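Local coordinates for protein zinc peptidase (Vibrio cholerae, PDB 2GU1) that cuts the peptide cross-links between peptidoglycan strands as a zinc-dependent DD-endopeptidase, probably so that new glycans can be inserted as the cell wall expands, at residues Gly234-Thr239 / Gly309-Phe314; Thr239-Pro244 / Ala301-Arg306; Thr276-Leu281 / Gln296-Ala301. One frame throughout, in Å; residues are numbered along the deposited sequence.

Interaction 1. Residues Gly234-Thr239 / Gly309-Phe314; sequences GTDFAT and GPHLHF. With ZN (zinc ion), chain B.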
# COMPACT_ATOMS: atom_id res chain seq x y z
N GLY A 234 -7.71 -9.84 5.76
CA GLY A 234 -8.80 -8.92 5.47
C GLY A 234 -10.10 -9.36 6.12
O GLY A 234 -10.12 -10.33 6.88
N THR A 235 -11.18 -8.65 5.83
CA THR A 235 -12.48 -8.99 6.38
C THR A 235 -13.42 -9.36 5.24
O THR A 235 -13.48 -8.65 4.23
CB THR A 235 -13.07 -7.80 7.16
OG1 THR A 235 -12.15 -7.38 8.17
CG2 THR A 235 -14.38 -8.17 7.81
N ASP A 236 -14.15 -10.46 5.38
CA ASP A 236 -15.09 -10.88 4.33
C ASP A 236 -16.52 -10.49 4.67
O ASP A 236 -17.02 -10.83 5.74
CB ASP A 236 -15.02 -12.40 4.14
CG ASP A 236 -13.67 -12.84 3.62
OD1 ASP A 236 -12.88 -11.96 3.24
OD2 ASP A 236 -13.43 -14.07 3.59
N PHE A 237 -17.17 -9.76 3.75
CA PHE A 237 -18.56 -9.33 3.91
C PHE A 237 -19.46 -10.16 3.00
O PHE A 237 -19.08 -10.49 1.86
CB PHE A 237 -18.70 -7.83 3.58
CG PHE A 237 -18.03 -6.92 4.56
CD1 PHE A 237 -18.52 -6.80 5.86
CD2 PHE A 237 -16.89 -6.21 4.21
CE1 PHE A 237 -17.88 -5.98 6.80
CE2 PHE A 237 -16.24 -5.39 5.13
CZ PHE A 237 -16.73 -5.27 6.43
N ALA A 238 -20.65 -10.49 3.50
CA ALA A 238 -21.60 -11.31 2.76
C ALA A 238 -22.35 -10.53 1.69
O ALA A 238 -23.52 -10.20 1.85
CB ALA A 238 -22.60 -11.94 3.73
N THR A 239 -21.66 -10.24 0.59
CA THR A 239 -22.26 -9.50 -0.50
C THR A 239 -22.67 -10.37 -1.68
O THR A 239 -21.98 -11.32 -2.03
CB THR A 239 -21.28 -8.46 -1.08
OG1 THR A 239 -20.04 -9.11 -1.39
CG2 THR A 239 -21.05 -7.34 -0.11
N GLY A 309 -16.95 -19.12 -2.42
CA GLY A 309 -18.24 -18.48 -2.56
C GLY A 309 -18.10 -16.98 -2.74
O GLY A 309 -17.10 -16.40 -2.32
N PRO A 310 -19.09 -16.32 -3.37
CA PRO A 310 -19.03 -14.87 -3.59
C PRO A 310 -18.94 -14.11 -2.27
O PRO A 310 -19.57 -14.48 -1.28
CB PRO A 310 -20.33 -14.59 -4.33
CG PRO A 310 -20.60 -15.86 -5.06
CD PRO A 310 -20.29 -16.89 -4.01
N HIS A 311 -18.16 -13.04 -2.28
CA HIS A 311 -17.99 -12.20 -1.10
C HIS A 311 -16.96 -11.12 -1.40
O HIS A 311 -16.17 -11.24 -2.33
CB HIS A 311 -17.48 -13.02 0.09
CG HIS A 311 -16.07 -13.51 -0.06
ND1 HIS A 311 -15.73 -14.53 -0.91
CD2 HIS A 311 -14.92 -13.11 0.54
CE1 HIS A 311 -14.43 -14.76 -0.83
NE2 HIS A 311 -13.92 -13.91 0.05
N LEU A 312 -16.99 -10.07 -0.60
CA LEU A 312 -16.02 -9.00 -0.74
C LEU A 312 -14.96 -9.25 0.32
O LEU A 312 -15.27 -9.51 1.49
CB LEU A 312 -16.66 -7.64 -0.50
CG LEU A 312 -15.68 -6.46 -0.46
CD1 LEU A 312 -15.20 -6.13 -1.87
CD2 LEU A 312 -16.35 -5.25 0.16
N HIS A 313 -13.70 -9.21 -0.10
CA HIS A 313 -12.59 -9.37 0.82
C HIS A 313 -12.05 -7.95 0.92
O HIS A 313 -11.55 -7.41 -0.07
CB HIS A 313 -11.53 -10.31 0.24
CG HIS A 313 -10.26 -10.35 1.03
ND1 HIS A 313 -10.00 -11.32 1.97
CD2 HIS A 313 -9.19 -9.53 1.03
CE1 HIS A 313 -8.81 -11.10 2.51
NE2 HIS A 313 -8.30 -10.01 1.96
N PHE A 314 -12.17 -7.34 2.10
CA PHE A 314 -11.74 -5.96 2.33
C PHE A 314 -10.49 -5.89 3.20
O PHE A 314 -10.37 -6.62 4.20
CB PHE A 314 -12.89 -5.17 2.99
CG PHE A 314 -12.56 -3.75 3.35
CD1 PHE A 314 -12.21 -2.82 2.38
CD2 PHE A 314 -12.60 -3.34 4.69
CE1 PHE A 314 -11.91 -1.49 2.73
CE2 PHE A 314 -12.31 -2.03 5.04
CZ PHE A 314 -11.96 -1.10 4.07
ZN ZN B . -11.11 -12.84 2.77
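D236 and H313 face each other as a non-hydrogen-bonded pair of antiparallel strands, and their side chains converge on one zinc ion. D236 binds it through OD1 at 2.0 Å, with OD2 a longer second contact, and H313 through ND1, also at 2.0 Å. The torsions deliver both donors to the same side of the sheet: the D236 carboxylate swings back beside its own backbone N (chi1 -65°), whereas the H313 ring extends opposite its N (chi1 171°). H232 completes the protein ligands. With ND1 on the zinc and NE2 bonded to E315 OE2, the H313 imidazole is held at both nitrogens. This is the catalytic zinc site of an M23 peptidase, and H311-L312-H313 is the HxH motif of that family, with H313 as the zinc ligand. H311 sits beside the aspartate, its CD2 3.3 Å from D236 CG, with ring and carboxylate planes 54° apart; a bond from H311 ND1 to G309 O, 2.7 Å long, holds that ring. On the opposite face of the sheet F237, L312 and F314 form an apolar layer. F237 meets F314 edge-on, its CE2 4.0 Å from F314 CB. The L312 side chain runs beside that of F237, pointing the same way. Paired backbone bonds join T235 to F314 and F237 to L312; the shortest is T235 N to F314 O, 2.7 Å, and F237 O also accepts from T239 N.

Interaction 2. Residues Thr239-Pro244 / Ala301-Arg306; sequences TPIGAP and AGATGR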
# COMPACT_ATOMS: atom_id res chain seq x y z
N THR A 239 -21.66 -10.24 0.59
CA THR A 239 -22.26 -9.50 -0.50
C THR A 239 -22.67 -10.37 -1.68
O THR A 239 -21.98 -11.32 -2.03
CB THR A 239 -21.28 -8.46 -1.08
OG1 THR A 239 -20.04 -9.11 -1.39
CG2 THR A 239 -21.05 -7.34 -0.11
N PRO A 240 -23.82 -10.05 -2.29
CA PRO A 240 -24.27 -10.83 -3.44
C PRO A 240 -23.41 -10.29 -4.58
O PRO A 240 -22.90 -9.18 -4.49
CB PRO A 240 -25.72 -10.39 -3.62
CG PRO A 240 -26.12 -9.89 -2.26
CD PRO A 240 -24.89 -9.16 -1.81
N ILE A 241 -23.22 -11.07 -5.64
CA ILE A 241 -22.45 -10.58 -6.77
C ILE A 241 -23.25 -9.37 -7.27
O ILE A 241 -24.48 -9.47 -7.40
CB ILE A 241 -22.38 -11.63 -7.90
CG1 ILE A 241 -21.65 -12.87 -7.39
CG2 ILE A 241 -21.68 -11.05 -9.12
CD1 ILE A 241 -21.58 -14.03 -8.39
N GLY A 242 -22.59 -8.25 -7.52
CA GLY A 242 -23.29 -7.07 -8.01
C GLY A 242 -23.59 -6.02 -6.96
O GLY A 242 -24.01 -4.91 -7.29
N ALA A 243 -23.37 -6.35 -5.69
CA ALA A 243 -23.62 -5.39 -4.62
C ALA A 243 -22.62 -4.25 -4.73
O ALA A 243 -21.45 -4.48 -5.04
CB ALA A 243 -23.50 -6.06 -3.26
N PRO A 244 -23.06 -3.01 -4.47
CA PRO A 244 -22.15 -1.87 -4.55
C PRO A 244 -21.08 -1.90 -3.47
O PRO A 244 -21.34 -2.28 -2.32
CB PRO A 244 -23.08 -0.67 -4.41
CG PRO A 244 -24.16 -1.20 -3.51
CD PRO A 244 -24.42 -2.57 -4.13
N ALA A 301 -19.33 -5.81 -5.97
CA ALA A 301 -18.79 -7.05 -5.41
C ALA A 301 -18.97 -8.20 -6.38
O ALA A 301 -19.85 -8.17 -7.24
CB ALA A 301 -19.48 -7.35 -4.07
N GLY A 302 -18.13 -9.22 -6.24
CA GLY A 302 -18.24 -10.33 -7.16
C GLY A 302 -17.75 -11.63 -6.57
O GLY A 302 -17.77 -11.82 -5.36
N ALA A 303 -17.31 -12.52 -7.46
CA ALA A 303 -16.79 -13.82 -7.09
C ALA A 303 -15.67 -14.18 -8.05
O ALA A 303 -15.51 -15.34 -8.41
CB ALA A 303 -17.90 -14.85 -7.18
N THR A 304 -14.90 -13.18 -8.49
CA THR A 304 -13.79 -13.44 -9.41
C THR A 304 -12.58 -13.92 -8.62
O THR A 304 -12.46 -13.68 -7.42
CB THR A 304 -13.40 -12.19 -10.25
OG1 THR A 304 -13.11 -11.08 -9.39
CG2 THR A 304 -14.52 -11.81 -11.22
N GLY A 305 -11.68 -14.61 -9.32
CA GLY A 305 -10.49 -15.13 -8.66
C GLY A 305 -10.79 -16.49 -8.08
O GLY A 305 -11.65 -17.21 -8.60
N ARG A 306 -10.09 -16.84 -7.01
CA ARG A 306 -10.26 -18.13 -6.34
C ARG A 306 -10.97 -17.97 -4.99
O ARG A 306 -10.48 -17.28 -4.09
CB ARG A 306 -8.90 -18.78 -6.13
CG ARG A 306 -8.90 -19.97 -5.17
CD ARG A 306 -9.83 -21.07 -5.65
NE ARG A 306 -9.41 -21.64 -6.92
CZ ARG A 306 -8.27 -22.30 -7.11
NH1 ARG A 306 -7.42 -22.48 -6.10
NH2 ARG A 306 -7.97 -22.79 -8.31
O HOH W 1 -19.66 -10.85 -3.62
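A301 meets the 239-244 loop with both its backbone and its methyl group. Its N donates to A243 O at 2.7 Å, and its O accepts from G242 N at 2.8 Å; that second bond is almost straight at the hydrogen (176°), although the donor stands above the carbonyl plane. Between these two bonds the A301 methyl points into the loop, where CB comes within 3.3 Å of T239 OG1 and packs more loosely on the A243 methyl. The receiving loop is a type II beta turn from P240 to A243, closed by A243 N bonding to P240 O, with glycine at its third position. The turn leads from strand 235-237 into strand 244-246, and the two bonds fasten it to the chain leaving strand 297-300, all within the M23 peptidase domain. Further along, I241 lies against G302 and A303. Its CG2 branch, opposite the backbone N, reaches G302 CA at 4.0 Å, while the extended CG1 arm carries CD1 to A303 CB, also at 4.0 Å. A water bridges the segments on the T239 side: it donates to G302 O at 2.7 Å and is hydrogen-bonded to T239 OG1. Outside this shell, Y210 packs on T239 and P240, and P310 on A303. The outgoing 301-306 chain is positioned by T304, whose OG1 bonds to L281 O and N264 N and whose O receives H280 ND1.

Interaction 3. Residues Thr276-Leu281 / Gln296-Ala301; sequences TRYLHL and QKIALA
Y278 and L281 meet I298 and A299 in the interior of the M23 domain, where strand 274-281 of the large curled antiparallel sheet faces strand 297-300 of a small three-stranded one. No hydrogen bond joins the two segments. The contact is apolar: Y278 and I298 pack between the two sheets, and L281 packs on A299 from beyond a corner in the chain. At the start of the first segment, T276 acts through its hydroxyl: OG1 is hydrogen-bonded to Y278 OH at 2.8 Å. H270 NE2 bonds to T276 OG1, a second-shell partner of the buried Y278 hydroxyl. The Y278 ring then presents one face to I298. The methyl CD1 stands over the centre of the ring, 3.7 Å from the centroid and only 9° off the normal, a CH-pi contact in which the two side chains cross at about a right angle. I298 achieves this with CG1 placed between its backbone N and carbonyl carbon (chi1 60°) and CD1 fully extended beyond it. F314 meets the same tyrosine, with its ring plane inclined by about 45°, so Y278 links this layer to the strand that carries a zinc ligand. At H280 the chain turns the corner, with phi and psi both positive. The imidazole leads away from the 296-301 segment toward the zinc site, where it lies against H311, and ND1 donates to T304 O. The corner brings L281 round to the second segment, its CA 3.6 Å from L300 O. In strand 297-300 a classic beta bulge sets I298 and A299 both opposite V245 of the neighbouring strand 244-246, and both consecutive side chains point toward the 276-281 segment. The A299 methyl fits against the fork of L281, with CB 3.5 Å from CD1 and 3.8 Å from CD2.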
# COMPACT_ATOMS: atom_id res chain seq x y z
N THR A 276 -6.48 0.91 1.25
CA THR A 276 -7.52 -0.10 1.40
C THR A 276 -7.54 -0.91 0.12
O THR A 276 -7.29 -0.37 -0.97
CB THR A 276 -8.93 0.53 1.62
OG1 THR A 276 -9.17 1.52 0.62
CG2 THR A 276 -9.03 1.16 3.00
N ARG A 277 -7.81 -2.21 0.25
CA ARG A 277 -7.88 -3.11 -0.90
C ARG A 277 -9.26 -3.74 -0.98
O ARG A 277 -9.87 -4.04 0.05
CB ARG A 277 -6.86 -4.25 -0.77
CG ARG A 277 -5.42 -3.82 -0.75
CD ARG A 277 -4.58 -5.06 -0.55
NE ARG A 277 -3.17 -4.81 -0.79
CZ ARG A 277 -2.21 -5.63 -0.40
NH1 ARG A 277 -2.52 -6.75 0.25
NH2 ARG A 277 -0.94 -5.35 -0.67
N TYR A 278 -9.72 -3.98 -2.21
CA TYR A 278 -11.04 -4.57 -2.45
C TYR A 278 -10.84 -5.71 -3.48
O TYR A 278 -10.49 -5.45 -4.63
CB TYR A 278 -11.98 -3.49 -3.01
CG TYR A 278 -12.00 -2.20 -2.21
CD1 TYR A 278 -13.03 -1.92 -1.31
CD2 TYR A 278 -10.96 -1.27 -2.32
CE1 TYR A 278 -13.01 -0.76 -0.54
CE2 TYR A 278 -10.93 -0.11 -1.55
CZ TYR A 278 -11.95 0.14 -0.66
OH TYR A 278 -11.89 1.26 0.15
N LEU A 279 -11.06 -6.95 -3.06
CA LEU A 279 -10.85 -8.10 -3.94
C LEU A 279 -12.09 -8.87 -4.39
O LEU A 279 -13.18 -8.72 -3.84
CB LEU A 279 -9.90 -9.09 -3.27
CG LEU A 279 -8.42 -8.75 -3.13
CD1 LEU A 279 -8.23 -7.45 -2.38
CD2 LEU A 279 -7.73 -9.92 -2.39
N HIS A 280 -11.87 -9.70 -5.41
CA HIS A 280 -12.90 -10.56 -6.00
C HIS A 280 -14.06 -9.80 -6.63
O HIS A 280 -15.14 -10.35 -6.83
CB HIS A 280 -13.42 -11.52 -4.93
CG HIS A 280 -12.34 -12.28 -4.23
ND1 HIS A 280 -11.48 -13.13 -4.89
CD2 HIS A 280 -11.98 -12.32 -2.92
CE1 HIS A 280 -10.63 -13.66 -4.02
NE2 HIS A 280 -10.91 -13.18 -2.82
N LEU A 281 -13.83 -8.54 -6.96
CA LEU A 281 -14.86 -7.71 -7.55
C LEU A 281 -15.40 -8.25 -8.88
O LEU A 281 -14.66 -8.82 -9.69
CB LEU A 281 -14.31 -6.30 -7.76
CG LEU A 281 -13.78 -5.58 -6.51
CD1 LEU A 281 -13.09 -4.30 -6.91
CD2 LEU A 281 -14.94 -5.29 -5.54
N GLN A 296 -17.90 6.91 -1.81
CA GLN A 296 -18.15 6.86 -3.25
C GLN A 296 -18.15 5.42 -3.75
O GLN A 296 -17.35 4.59 -3.30
CB GLN A 296 -17.07 7.65 -3.99
CG GLN A 296 -17.34 7.86 -5.46
CD GLN A 296 -16.22 8.60 -6.16
OE1 GLN A 296 -15.55 9.44 -5.56
NE2 GLN A 296 -16.02 8.30 -7.44
N LYS A 297 -19.05 5.12 -4.68
CA LYS A 297 -19.12 3.78 -5.25
C LYS A 297 -17.91 3.60 -6.15
O LYS A 297 -17.64 4.45 -7.00
CB LYS A 297 -20.42 3.58 -6.05
CG LYS A 297 -20.51 2.22 -6.72
CD LYS A 297 -21.95 1.75 -6.92
CE LYS A 297 -22.70 2.62 -7.91
NZ LYS A 297 -24.09 2.10 -8.14
N ILE A 298 -17.19 2.51 -5.97
CA ILE A 298 -15.99 2.27 -6.77
C ILE A 298 -16.03 0.94 -7.52
O ILE A 298 -15.25 0.72 -8.45
CB ILE A 298 -14.73 2.32 -5.88
CG1 ILE A 298 -14.81 1.26 -4.78
CG2 ILE A 298 -14.59 3.71 -5.28
CD1 ILE A 298 -13.62 1.28 -3.81
N ALA A 299 -16.93 0.05 -7.12
CA ALA A 299 -17.03 -1.24 -7.78
C ALA A 299 -18.27 -2.00 -7.36
O ALA A 299 -19.07 -1.54 -6.54
CB ALA A 299 -15.80 -2.08 -7.48
N LEU A 300 -18.43 -3.19 -7.94
CA LEU A 300 -19.54 -4.06 -7.63
C LEU A 300 -18.91 -5.35 -7.15
O LEU A 300 -18.02 -5.91 -7.82
CB LEU A 300 -20.40 -4.30 -8.88
CG LEU A 300 -21.00 -3.04 -9.52
CD1 LEU A 300 -21.86 -3.44 -10.73
CD2 LEU A 300 -21.85 -2.29 -8.50
N ALA A 301 -19.33 -5.81 -5.97
CA ALA A 301 -18.79 -7.05 -5.41
C ALA A 301 -18.97 -8.20 -6.38
O ALA A 301 -19.85 -8.17 -7.24
CB ALA A 301 -19.48 -7.35 -4.07

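In the fold
Interactions 1 and 3 are buried, whereas interaction 2 is partly exposed, with I241 and P240 at the surface. Their chemistry follows their place: interaction 1 combines regular strand pairing with metal coordination, interaction 2 relies on backbone bonds and a bridging water between two loops, and interaction 3 is apolar packing without any hydrogen bond. Strands 312-318 and 274-281 are neighbours in one sheet, so interactions 1 and 3 share a framework, joined by the backbone bond between H313 O and L279 N. T239 belongs to both interactions 1 and 2 and A301 to both 2 and 3, which makes the loop contact the continuation of both strand contacts.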